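Local coordinates for protein hyaluronoglucosaminidase (Apis mellifera, PDB 1FCQ) that hydrolyses hyaluronan as the hyaluronidase of bee venom, a family 56 glycosidase built on a TIM barrel and a major allergen of that venom, at residues V13-P18 / W42-R47; L263-Y268 / I299-S304; R28-S33 / Q315-L320; N97-K102 / R174-A179. All coordinates share one frame; numbering follows the deposited sequence.

Contact 1. Residues V13-P18 / W42-R47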
# COMPACT_ATOMS: atom_id res chain seq x y z
N VAL A 13 -11.43 3.06 11.79
CA VAL A 13 -10.04 2.64 12.00
C VAL A 13 -10.01 1.11 11.91
O VAL A 13 -10.78 0.43 12.57
CB VAL A 13 -9.44 3.11 13.32
CG1 VAL A 13 -7.97 2.71 13.44
CG2 VAL A 13 -9.57 4.63 13.42
N TYR A 14 -9.15 0.59 11.03
CA TYR A 14 -9.08 -0.85 10.82
C TYR A 14 -7.85 -1.55 11.39
O TYR A 14 -6.74 -1.05 11.27
CB TYR A 14 -9.08 -1.13 9.30
CG TYR A 14 -10.38 -0.78 8.64
CD1 TYR A 14 -10.61 0.49 8.13
CD2 TYR A 14 -11.39 -1.74 8.54
CE1 TYR A 14 -11.83 0.78 7.53
CE2 TYR A 14 -12.60 -1.45 7.94
CZ TYR A 14 -12.79 -0.19 7.43
OH TYR A 14 -14.00 0.12 6.84
N TRP A 15 -8.09 -2.73 11.97
CA TRP A 15 -6.96 -3.50 12.50
C TRP A 15 -6.37 -4.37 11.40
O TRP A 15 -7.05 -5.30 10.95
CB TRP A 15 -7.45 -4.39 13.64
CG TRP A 15 -6.38 -5.04 14.48
CD1 TRP A 15 -6.12 -6.37 14.60
CD2 TRP A 15 -5.46 -4.38 15.37
NE1 TRP A 15 -5.09 -6.59 15.48
CE2 TRP A 15 -4.68 -5.37 15.98
CE3 TRP A 15 -5.25 -3.04 15.71
CZ2 TRP A 15 -3.68 -5.07 16.91
CZ3 TRP A 15 -4.26 -2.74 16.63
CH2 TRP A 15 -3.50 -3.75 17.21
N ASN A 16 -5.13 -4.10 11.00
CA ASN A 16 -4.49 -4.93 9.97
C ASN A 16 -3.12 -5.41 10.46
O ASN A 16 -2.12 -5.53 9.77
CB ASN A 16 -4.39 -4.19 8.64
CG ASN A 16 -4.01 -5.04 7.44
OD1 ASN A 16 -3.30 -4.58 6.54
ND2 ASN A 16 -4.49 -6.29 7.37
N VAL A 17 -3.09 -5.66 11.78
CA VAL A 17 -1.88 -6.18 12.44
C VAL A 17 -2.11 -7.68 12.55
O VAL A 17 -3.21 -8.08 12.94
CB VAL A 17 -1.73 -5.54 13.83
CG1 VAL A 17 -0.53 -6.14 14.56
CG2 VAL A 17 -1.55 -4.04 13.78
N PRO A 18 -1.14 -8.53 12.29
CA PRO A 18 -1.33 -9.96 12.26
C PRO A 18 -1.26 -10.63 13.63
O PRO A 18 -0.53 -11.60 13.81
CB PRO A 18 -0.23 -10.46 11.33
CG PRO A 18 0.87 -9.48 11.54
CD PRO A 18 0.20 -8.14 11.75
N TRP A 42 -13.74 -10.67 12.48
CA TRP A 42 -14.30 -11.67 13.41
C TRP A 42 -13.21 -12.65 13.83
O TRP A 42 -12.37 -13.12 13.06
CB TRP A 42 -15.47 -12.35 12.70
CG TRP A 42 -16.16 -13.42 13.51
CD1 TRP A 42 -17.01 -13.23 14.55
CD2 TRP A 42 -16.01 -14.83 13.35
NE1 TRP A 42 -17.42 -14.45 15.06
CE2 TRP A 42 -16.83 -15.44 14.33
CE3 TRP A 42 -15.29 -15.64 12.47
CZ2 TRP A 42 -16.92 -16.83 14.45
CZ3 TRP A 42 -15.37 -17.01 12.60
CH2 TRP A 42 -16.20 -17.59 13.57
N MET A 43 -13.19 -12.95 15.13
CA MET A 43 -12.23 -13.82 15.79
C MET A 43 -10.78 -13.37 15.67
O MET A 43 -9.80 -14.12 15.79
CB MET A 43 -12.37 -15.26 15.29
CG MET A 43 -13.67 -15.90 15.80
SD MET A 43 -13.66 -16.09 17.59
CE MET A 43 -12.47 -17.36 17.85
N ASP A 44 -10.58 -12.07 15.38
CA ASP A 44 -9.26 -11.50 15.16
C ASP A 44 -8.52 -12.24 14.05
O ASP A 44 -7.29 -12.31 14.02
CB ASP A 44 -8.41 -11.43 16.43
CG ASP A 44 -7.14 -10.61 16.29
OD1 ASP A 44 -7.18 -9.52 15.65
OD2 ASP A 44 -6.09 -11.07 16.77
N LYS A 45 -9.26 -12.68 13.03
CA LYS A 45 -8.64 -13.33 11.88
C LYS A 45 -7.88 -12.28 11.08
O LYS A 45 -8.27 -11.11 11.08
CB LYS A 45 -9.68 -14.08 11.05
CG LYS A 45 -10.08 -15.41 11.68
CD LYS A 45 -10.99 -16.19 10.74
CE LYS A 45 -11.33 -17.57 11.28
NZ LYS A 45 -12.27 -18.29 10.36
N PHE A 46 -6.83 -12.70 10.39
CA PHE A 46 -6.06 -11.70 9.62
C PHE A 46 -6.89 -11.20 8.43
O PHE A 46 -6.86 -10.01 8.12
CB PHE A 46 -4.72 -12.26 9.13
CG PHE A 46 -3.78 -11.22 8.58
CD1 PHE A 46 -3.52 -10.05 9.28
CD2 PHE A 46 -3.15 -11.43 7.36
CE1 PHE A 46 -2.65 -9.10 8.77
CE2 PHE A 46 -2.28 -10.48 6.85
CZ PHE A 46 -2.02 -9.32 7.55
N ARG A 47 -7.56 -12.13 7.77
CA ARG A 47 -8.39 -11.75 6.62
C ARG A 47 -9.84 -12.07 6.97
O ARG A 47 -10.11 -13.23 7.28
CB ARG A 47 -7.98 -12.51 5.36
CG ARG A 47 -6.56 -12.16 4.93
CD ARG A 47 -6.09 -12.89 3.68
NE ARG A 47 -4.75 -12.39 3.42
CZ ARG A 47 -3.64 -12.86 3.97
NH1 ARG A 47 -2.51 -12.25 3.65
NH2 ARG A 47 -3.70 -13.93 4.78
O HOH W 1 -6.20 -7.65 9.40
O HOH W 2 -5.29 -9.01 6.11
O HOH W 3 -4.85 -11.08 12.80
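F46 packs against P18 and N16, and D44 against W15, in a buried, water-bridged contact where strand 12-16 of the barrel runs out and meets the loop that leads to strand 51-55. The phenyl group of F46 does most of the work. With CG anti to the backbone nitrogen (chi1 -168°), it brings its ring across to the end of strand 12-16: CE1 of F46 lies 3.8 Å from CB of P18, and CD1 of F46 lies 3.7 Å from CA of P18. The amide of N16 is turned almost parallel to this ring, their planes differing by 7°, and its ND2 comes obliquely to within 3.6 Å of F46 CE1.

Two waters bridge N16 and F46. One donates to W15 O and to F46 O and accepts from N16 ND2, 3.0 Å away; the other donates to F46 O at 2.7 Å, takes a weak bond from ND2 and sits over the centre of the F46 ring. The carbonyl of F46 is thus gripped twice. Meanwhile N16 OD1 pairs with the hydroxyl of Y265, so both ends of the amide are held.

D44 crosses the indole of W15 obliquely, planes 43° apart, with OD1 standing 3.5 Å from W15 CD1. This is a contact without a hydrogen bond; OD1 is bonded to Q40, OD2 to H23 and T19, and the T19 hydroxyl meets W15 NE1 as well, a second shell common to both residues. Around this core, N16 touches strands 297-301 and 51-55, F46 leans on I53 and Y55 of the latter, and W15 and V17 rest on L320 and F316 of helix 310-328.

Contact 2. Residues L263-Y268 / I299-S304; sequences LPYYWY and IIWGSS
L263 opens the contact by laying its CB 3.8 Å from CD1 of I299, the two side chains crossing at about a right angle. At P264 the backbone takes over: its carbonyl oxygen receives I299 N at 2.9 Å, the first rung of a parallel pairing between neighbouring barrel strands.

Y265 turns its ring over I299, whose CG2 stands above one face in a CH-pi contact, 3.8 Å from the ring centroid. W301 CD1 lies at the edge of this ring, near its plane and 3.8 Å from Y265 CE2, though the two rings meet obliquely; the tyrosine hydroxyl reaches on to strand 12-16. Y266 supplies the next two rungs, its N donating to I299 O at 2.7 Å and its O receiving W301 N at 2.8 Å in a nearly straight bond (172°). Its side chain leaves by the other sheet face, among residues of helix 280-292, with its hydroxyl bonded to T286.

W267 returns to the face of Y265 and W301. The six-membered ring of W301 points its edge at the five-membered ring of W267, centroids 4.8 Å apart and planes at 62°. In Y268, CG falls between the backbone nitrogen and carbonyl carbon (chi1 63°), which puts the ring beside G302. One water then joins W267 NE1, the Y268 hydroxyl and S303 N.

W301 O is buried here without a hydrogen-bond partner; W267 CD1 lies 3.2 Å from it. The chemistry is mixed: an aromatic cluster of Y265, W267 and W301, with W301 NE1 bonded to Y55, sits at the C-terminal ends of the strands, where TIM-barrel active sites lie, consistent with a place near the substrate site.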
# COMPACT_ATOMS: atom_id res chain seq x y z
N LEU A 263 -8.16 5.99 3.18
CA LEU A 263 -7.76 5.28 4.38
C LEU A 263 -6.25 5.05 4.38
O LEU A 263 -5.74 4.05 3.86
CB LEU A 263 -8.46 3.92 4.47
CG LEU A 263 -9.97 3.84 4.56
CD1 LEU A 263 -10.46 2.39 4.54
CD2 LEU A 263 -10.47 4.49 5.85
N PRO A 264 -5.51 5.99 4.95
CA PRO A 264 -4.06 5.89 4.98
C PRO A 264 -3.61 4.65 5.74
O PRO A 264 -4.17 4.26 6.76
CB PRO A 264 -3.62 7.14 5.74
CG PRO A 264 -4.72 8.12 5.45
CD PRO A 264 -5.98 7.28 5.51
N TYR A 265 -2.54 4.04 5.24
CA TYR A 265 -1.88 2.90 5.87
C TYR A 265 -0.93 3.47 6.92
O TYR A 265 -0.11 4.35 6.61
CB TYR A 265 -1.13 2.06 4.82
CG TYR A 265 -1.82 0.72 4.67
CD1 TYR A 265 -3.01 0.58 3.95
CD2 TYR A 265 -1.36 -0.41 5.33
CE1 TYR A 265 -3.68 -0.63 3.89
CE2 TYR A 265 -2.00 -1.64 5.27
CZ TYR A 265 -3.17 -1.73 4.54
OH TYR A 265 -3.86 -2.92 4.47
N TYR A 266 -1.05 2.99 8.16
CA TYR A 266 -0.28 3.53 9.27
C TYR A 266 0.47 2.43 10.01
O TYR A 266 -0.09 1.38 10.30
CB TYR A 266 -1.28 4.16 10.25
CG TYR A 266 -0.69 5.09 11.28
CD1 TYR A 266 -0.59 6.44 11.06
CD2 TYR A 266 -0.24 4.57 12.50
CE1 TYR A 266 -0.04 7.31 12.00
CE2 TYR A 266 0.29 5.42 13.46
CZ TYR A 266 0.38 6.77 13.20
OH TYR A 266 0.94 7.60 14.17
N TRP A 267 1.76 2.68 10.28
CA TRP A 267 2.54 1.64 10.96
C TRP A 267 2.94 2.17 12.33
O TRP A 267 3.17 3.37 12.45
CB TRP A 267 3.76 1.22 10.18
CG TRP A 267 4.48 -0.03 10.60
CD1 TRP A 267 4.01 -1.06 11.35
CD2 TRP A 267 5.81 -0.40 10.20
NE1 TRP A 267 4.97 -2.05 11.47
CE2 TRP A 267 6.07 -1.66 10.76
CE3 TRP A 267 6.80 0.22 9.42
CZ2 TRP A 267 7.29 -2.32 10.59
CZ3 TRP A 267 8.00 -0.44 9.24
CH2 TRP A 267 8.24 -1.70 9.82
N TYR A 268 3.00 1.27 13.31
CA TYR A 268 3.40 1.68 14.66
C TYR A 268 4.90 1.58 14.87
O TYR A 268 5.37 1.79 15.99
CB TYR A 268 2.61 0.89 15.72
CG TYR A 268 2.90 -0.60 15.64
CD1 TYR A 268 3.95 -1.10 16.41
CD2 TYR A 268 2.22 -1.47 14.83
CE1 TYR A 268 4.27 -2.44 16.36
CE2 TYR A 268 2.53 -2.82 14.75
CZ TYR A 268 3.58 -3.30 15.53
OH TYR A 268 3.93 -4.63 15.49
N ILE A 299 -5.76 2.66 8.54
CA ILE A 299 -5.53 1.23 8.70
C ILE A 299 -4.22 1.02 9.44
O ILE A 299 -3.18 1.51 9.00
CB ILE A 299 -5.47 0.56 7.30
CG1 ILE A 299 -6.83 0.69 6.62
CG2 ILE A 299 -5.07 -0.90 7.42
CD1 ILE A 299 -6.76 0.60 5.11
N ILE A 300 -4.30 0.34 10.58
CA ILE A 300 -3.09 0.08 11.37
C ILE A 300 -2.48 -1.22 10.89
O ILE A 300 -3.11 -2.28 10.99
CB ILE A 300 -3.42 -0.03 12.86
CG1 ILE A 300 -4.13 1.24 13.32
CG2 ILE A 300 -2.15 -0.31 13.67
CD1 ILE A 300 -4.73 1.11 14.71
N TRP A 301 -1.26 -1.18 10.40
CA TRP A 301 -0.60 -2.36 9.88
C TRP A 301 0.50 -2.84 10.82
O TRP A 301 1.02 -2.05 11.60
CB TRP A 301 -0.01 -2.01 8.50
CG TRP A 301 0.66 -3.16 7.82
CD1 TRP A 301 0.06 -4.20 7.17
CD2 TRP A 301 2.07 -3.41 7.75
NE1 TRP A 301 1.00 -5.08 6.69
CE2 TRP A 301 2.25 -4.61 7.03
CE3 TRP A 301 3.20 -2.73 8.20
CZ2 TRP A 301 3.50 -5.15 6.78
CZ3 TRP A 301 4.46 -3.26 7.94
CH2 TRP A 301 4.60 -4.48 7.25
N GLY A 302 0.80 -4.13 10.70
CA GLY A 302 1.96 -4.68 11.41
C GLY A 302 2.62 -5.75 10.54
O GLY A 302 1.98 -6.36 9.70
N SER A 303 3.90 -5.99 10.80
CA SER A 303 4.67 -7.02 10.13
C SER A 303 4.62 -8.31 10.95
O SER A 303 4.75 -8.25 12.17
CB SER A 303 6.12 -6.56 10.00
OG SER A 303 6.97 -7.56 9.50
N SER A 304 4.55 -9.44 10.28
CA SER A 304 4.53 -10.74 10.93
C SER A 304 5.75 -10.99 11.80
O SER A 304 5.67 -11.56 12.90
CB SER A 304 4.45 -11.80 9.83
OG SER A 304 4.71 -13.10 10.33
O HOH W 4 5.16 -4.56 12.92

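Contact 3. Residues R28-S33 / Q315-L320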
# COMPACT_ATOMS: atom_id res chain seq x y z
N ARG A 28 -5.75 -13.09 22.31
CA ARG A 28 -6.69 -12.87 21.23
C ARG A 28 -6.92 -11.42 20.86
O ARG A 28 -7.69 -11.13 19.95
CB ARG A 28 -8.05 -13.50 21.60
CG ARG A 28 -8.00 -15.02 21.67
CD ARG A 28 -9.37 -15.65 21.55
NE ARG A 28 -10.25 -15.46 22.70
CZ ARG A 28 -11.54 -15.77 22.71
NH1 ARG A 28 -12.13 -16.27 21.64
NH2 ARG A 28 -12.26 -15.57 23.81
N PHE A 29 -6.32 -10.47 21.58
CA PHE A 29 -6.44 -9.06 21.29
C PHE A 29 -7.86 -8.56 21.17
O PHE A 29 -8.15 -7.65 20.38
CB PHE A 29 -5.62 -8.75 20.01
CG PHE A 29 -4.14 -8.76 20.33
CD1 PHE A 29 -3.44 -9.95 20.40
CD2 PHE A 29 -3.47 -7.57 20.58
CE1 PHE A 29 -2.09 -9.97 20.71
CE2 PHE A 29 -2.12 -7.59 20.89
CZ PHE A 29 -1.42 -8.78 20.93
N GLU A 30 -8.76 -8.98 22.07
CA GLU A 30 -10.13 -8.50 22.07
C GLU A 30 -10.24 -7.01 22.37
O GLU A 30 -11.17 -6.35 21.92
CB GLU A 30 -11.00 -9.27 23.06
CG GLU A 30 -10.89 -10.78 22.90
CD GLU A 30 -9.93 -11.45 23.86
OE1 GLU A 30 -8.92 -10.83 24.26
OE2 GLU A 30 -10.23 -12.62 24.21
N GLU A 31 -9.29 -6.41 23.08
CA GLU A 31 -9.32 -5.01 23.41
C GLU A 31 -9.24 -4.11 22.19
O GLU A 31 -9.72 -2.99 22.29
CB GLU A 31 -8.24 -4.60 24.42
CG GLU A 31 -6.83 -4.80 23.92
CD GLU A 31 -6.25 -6.16 24.23
OE1 GLU A 31 -5.04 -6.20 24.56
OE2 GLU A 31 -6.95 -7.19 24.19
N VAL A 32 -8.71 -4.61 21.06
CA VAL A 32 -8.71 -3.76 19.86
C VAL A 32 -10.07 -3.16 19.58
O VAL A 32 -10.18 -1.96 19.38
CB VAL A 32 -8.26 -4.64 18.67
CG1 VAL A 32 -8.44 -3.95 17.33
CG2 VAL A 32 -6.78 -4.98 18.85
N SER A 33 -11.09 -4.01 19.53
CA SER A 33 -12.44 -3.56 19.25
C SER A 33 -13.21 -3.28 20.53
O SER A 33 -14.00 -2.33 20.55
CB SER A 33 -13.19 -4.62 18.44
OG SER A 33 -13.12 -5.91 19.02
N GLN A 315 4.88 -8.01 24.31
CA GLN A 315 5.43 -6.66 24.23
C GLN A 315 4.54 -5.77 23.35
O GLN A 315 4.29 -4.60 23.68
CB GLN A 315 6.87 -6.65 23.72
CG GLN A 315 7.56 -5.31 23.78
CD GLN A 315 7.20 -4.32 22.70
OE1 GLN A 315 6.92 -4.73 21.57
NE2 GLN A 315 7.18 -3.03 22.98
N PHE A 316 4.04 -6.33 22.25
CA PHE A 316 3.16 -5.54 21.39
C PHE A 316 1.85 -5.22 22.09
O PHE A 316 1.36 -4.09 22.03
CB PHE A 316 2.91 -6.25 20.03
CG PHE A 316 1.91 -5.41 19.25
CD1 PHE A 316 2.26 -4.14 18.83
CD2 PHE A 316 0.64 -5.89 19.01
CE1 PHE A 316 1.34 -3.36 18.13
CE2 PHE A 316 -0.28 -5.12 18.32
CZ PHE A 316 0.07 -3.85 17.89
N ARG A 317 1.31 -6.19 22.83
CA ARG A 317 0.09 -5.98 23.59
C ARG A 317 0.30 -4.89 24.65
O ARG A 317 -0.52 -4.03 24.85
CB ARG A 317 -0.39 -7.28 24.24
CG ARG A 317 -1.81 -7.18 24.78
CD ARG A 317 -2.39 -8.53 25.16
NE ARG A 317 -3.83 -8.51 25.34
CZ ARG A 317 -4.76 -9.39 24.99
NH1 ARG A 317 -4.51 -10.51 24.33
NH2 ARG A 317 -6.04 -9.18 25.27
N GLU A 318 1.48 -4.88 25.29
CA GLU A 318 1.79 -3.83 26.25
C GLU A 318 1.80 -2.47 25.56
O GLU A 318 1.22 -1.49 26.05
CB GLU A 318 3.17 -4.13 26.82
CG GLU A 318 3.65 -3.39 28.04
CD GLU A 318 4.92 -4.05 28.59
OE1 GLU A 318 5.99 -3.49 28.29
OE2 GLU A 318 4.82 -5.09 29.27
N TYR A 319 2.42 -2.39 24.38
CA TYR A 319 2.45 -1.12 23.64
C TYR A 319 1.05 -0.68 23.26
O TYR A 319 0.66 0.50 23.33
CB TYR A 319 3.33 -1.25 22.39
CG TYR A 319 3.35 0.01 21.54
CD1 TYR A 319 3.98 1.17 21.95
CD2 TYR A 319 2.75 0.00 20.28
CE1 TYR A 319 4.00 2.30 21.15
CE2 TYR A 319 2.77 1.12 19.49
CZ TYR A 319 3.38 2.27 19.92
OH TYR A 319 3.41 3.38 19.11
N LEU A 320 0.23 -1.62 22.79
CA LEU A 320 -1.16 -1.34 22.45
C LEU A 320 -1.94 -0.76 23.64
O LEU A 320 -2.68 0.20 23.49
CB LEU A 320 -1.87 -2.61 21.95
CG LEU A 320 -3.38 -2.53 21.73
CD1 LEU A 320 -3.70 -1.49 20.65
CD2 LEU A 320 -3.99 -3.87 21.35
O HOH W 5 -6.78 -12.50 24.98
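F29 and R317 face each other with CA atoms 7.6 Å apart, and V32 and L320 pair similarly at 8.3 Å, so the turn entering the short helix 31-34 lies against helix 310-328 at side-chain distance, without backbone bonds between them. R317 spans this gap. Its chain is extended from CG to NE and slides past F29 in the opposite direction. The guanidinium ends over the face of the F29 ring in a cation-pi contact, CZ of R317 lying 4.8 Å from the ring centroid and 12° off its normal. Further back, R317 CB touches F29 CZ.

Two carboxylates, of E30 and E31, meet the same guanidinium. E31 bends back to it obliquely, the planes 42° apart; a first torsion of 63° and a kink at the second bring its carboxylate round into a salt bridge in which R317 NE meets E31 OE1 at 2.7 Å through a bent, weak hydrogen bond. The modelled approach of E31 OE2 to NH2 is too short to be trusted in detail. E30 OE1, at the guanidinium edge and near its plane, adds a long, weak bond to R317 NH2 at 3.5 Å, while its OE2 pairs weakly with R28 NE. A water accepts from R28 N and R317 NH1 and donates to E30 OE1. N321 gives E31 OE1 a further partner.

Beneath the charges the contact is apolar. CD2 of L320 comes to the edge of the F29 ring, 3.8 Å from F29 CD2, and also meets V32 CG2 at 3.9 Å; F29 CE2 touches F316 CD2, the rings barely overlapping. The whole is a salt-bridge network laid over a hydrophobic layer on an outer helix of the barrel, where the C22-C313 disulfide ties the loop just before 28-33 to the start of helix 310-328.

Contact 4. Residues N97-K102 / R174-A179; sequences NQIPDK and RMRPAA
R176 grips the carbonyl oxygen of I99 side-on with two nitrogens, NH1 at 2.8 Å and NE at 2.9 Å from I99 O, which lies in the guanidinium plane. The third nitrogen, NH2, turns back to M175 O at 2.8 Å in a fairly straight bond (165°), though it stands well above that carbonyl plane. All three nitrogens are therefore used, and the group is fixed in rotation. A bend at the second torsion (chi2 -67°) folds the side chain so that it can serve both its own helix end and that of its neighbour.

Backbone closes over one face of the guanidinium, K102 CA lying 3.5 Å above its plane. K102 CG adds a contact with NH2 of R176 at 3.8 Å, and I99 CG2 comes equally near NE of R176. Farther out, a water donates to K102 O and accepts from A178 N, at 2.7 and 2.9 Å, tying the type I turn R176-A179 to the other loop.

I99 and R176 are the first residues to leave helices 84-98 and 146-175. I99 packs on A52 of strand 51-55 and on F104, R176 lies against L95 and I96, and R176 O bonds to W181 in strand 180-183.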
# COMPACT_ATOMS: atom_id res chain seq x y z
N ASN A 97 -8.40 -18.24 -2.61
CA ASN A 97 -7.86 -18.92 -1.46
C ASN A 97 -7.89 -18.10 -0.18
O ASN A 97 -8.15 -18.63 0.89
CB ASN A 97 -6.39 -19.32 -1.71
CG ASN A 97 -6.45 -20.81 -2.02
OD1 ASN A 97 -7.12 -21.23 -2.96
ND2 ASN A 97 -5.79 -21.57 -1.17
N GLN A 98 -7.59 -16.80 -0.30
CA GLN A 98 -7.46 -15.93 0.85
C GLN A 98 -8.74 -15.25 1.27
O GLN A 98 -8.94 -14.90 2.43
CB GLN A 98 -6.37 -14.88 0.59
CG GLN A 98 -4.98 -15.48 0.39
CD GLN A 98 -4.42 -16.13 1.63
OE1 GLN A 98 -3.37 -15.74 2.15
NE2 GLN A 98 -5.10 -17.14 2.16
N ILE A 99 -9.65 -15.08 0.32
CA ILE A 99 -10.96 -14.47 0.51
C ILE A 99 -12.02 -15.37 -0.11
O ILE A 99 -12.59 -15.08 -1.17
CB ILE A 99 -11.03 -13.06 -0.13
CG1 ILE A 99 -9.88 -12.16 0.30
CG2 ILE A 99 -12.37 -12.39 0.23
CD1 ILE A 99 -9.84 -10.76 -0.25
N PRO A 100 -12.35 -16.50 0.53
CA PRO A 100 -13.31 -17.46 0.02
C PRO A 100 -14.75 -16.97 -0.05
O PRO A 100 -15.51 -17.49 -0.88
CB PRO A 100 -13.19 -18.65 0.97
CG PRO A 100 -12.65 -18.08 2.22
CD PRO A 100 -11.73 -16.96 1.79
N ASP A 101 -15.10 -16.01 0.80
CA ASP A 101 -16.47 -15.49 0.75
C ASP A 101 -16.65 -14.55 -0.43
O ASP A 101 -16.11 -13.44 -0.44
CB ASP A 101 -16.82 -14.77 2.05
CG ASP A 101 -18.31 -14.60 2.24
OD1 ASP A 101 -19.06 -14.58 1.25
OD2 ASP A 101 -18.74 -14.49 3.41
N LYS A 102 -17.47 -14.94 -1.40
CA LYS A 102 -17.75 -14.09 -2.56
C LYS A 102 -18.35 -12.74 -2.15
O LYS A 102 -18.20 -11.75 -2.85
CB LYS A 102 -18.68 -14.81 -3.56
CG LYS A 102 -18.04 -16.12 -4.04
CD LYS A 102 -18.90 -16.71 -5.16
CE LYS A 102 -18.23 -17.95 -5.74
NZ LYS A 102 -18.57 -18.14 -7.17
N ARG A 174 -14.49 -7.55 -9.80
CA ARG A 174 -15.52 -8.42 -10.39
C ARG A 174 -15.79 -9.64 -9.54
O ARG A 174 -16.93 -10.04 -9.31
CB ARG A 174 -15.12 -8.83 -11.81
CG ARG A 174 -15.43 -7.80 -12.88
CD ARG A 174 -14.98 -8.28 -14.25
NE ARG A 174 -15.15 -7.28 -15.29
CZ ARG A 174 -14.91 -7.48 -16.58
NH1 ARG A 174 -14.47 -8.66 -17.02
NH2 ARG A 174 -15.10 -6.50 -17.46
N MET A 175 -14.72 -10.26 -9.02
CA MET A 175 -14.86 -11.45 -8.20
C MET A 175 -15.41 -11.20 -6.82
O MET A 175 -16.13 -12.01 -6.23
CB MET A 175 -13.48 -12.11 -8.07
CG MET A 175 -12.99 -12.67 -9.39
SD MET A 175 -11.25 -13.15 -9.28
CE MET A 175 -10.95 -13.58 -10.99
N ARG A 176 -15.08 -10.04 -6.24
CA ARG A 176 -15.52 -9.65 -4.90
C ARG A 176 -16.11 -8.25 -5.00
O ARG A 176 -15.52 -7.27 -4.56
CB ARG A 176 -14.30 -9.70 -3.98
CG ARG A 176 -13.70 -11.10 -3.83
CD ARG A 176 -14.63 -12.04 -3.09
NE ARG A 176 -14.15 -13.41 -3.01
CZ ARG A 176 -14.27 -14.38 -3.91
NH1 ARG A 176 -13.76 -15.59 -3.61
NH2 ARG A 176 -14.86 -14.26 -5.08
N PRO A 177 -17.33 -8.16 -5.55
CA PRO A 177 -17.96 -6.88 -5.82
C PRO A 177 -18.56 -6.12 -4.66
O PRO A 177 -18.82 -4.92 -4.85
CB PRO A 177 -19.09 -7.26 -6.80
CG PRO A 177 -19.46 -8.64 -6.38
CD PRO A 177 -18.13 -9.28 -6.05
N ALA A 178 -18.71 -6.73 -3.50
CA ALA A 178 -19.23 -6.01 -2.35
C ALA A 178 -18.13 -5.28 -1.57
O ALA A 178 -18.46 -4.50 -0.68
CB ALA A 178 -19.96 -6.99 -1.43
N ALA A 179 -16.87 -5.52 -1.91
CA ALA A 179 -15.76 -4.94 -1.17
C ALA A 179 -15.30 -3.63 -1.79
O ALA A 179 -15.67 -3.28 -2.91
CB ALA A 179 -14.57 -5.90 -1.17
O HOH W 6 -17.52 -9.16 -2.43

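Overall arrangement
From the N terminus, strand 12-16 first enters contact 1, which closes a short loop of 23 residues at 42-47. Within that loop starts contact 3, whose partner waits near the C-terminal end of the modelled chain; the two therefore cross. Inside the long loop closed by contact 3 nest contact 4, joining the ends of helices 84-98 and 146-175, and then contact 2, pairing strands 261-267 and 297-301. Contacts 1, 4 and 2 follow in series. Contacts 1 and 2 share a sheet, while F316 of contact 3 touches both. Contact 4 is far from contact 3, centres about 28 Å apart, and does not touch contact 2, but packs on contact 1 where R47 meets Q98.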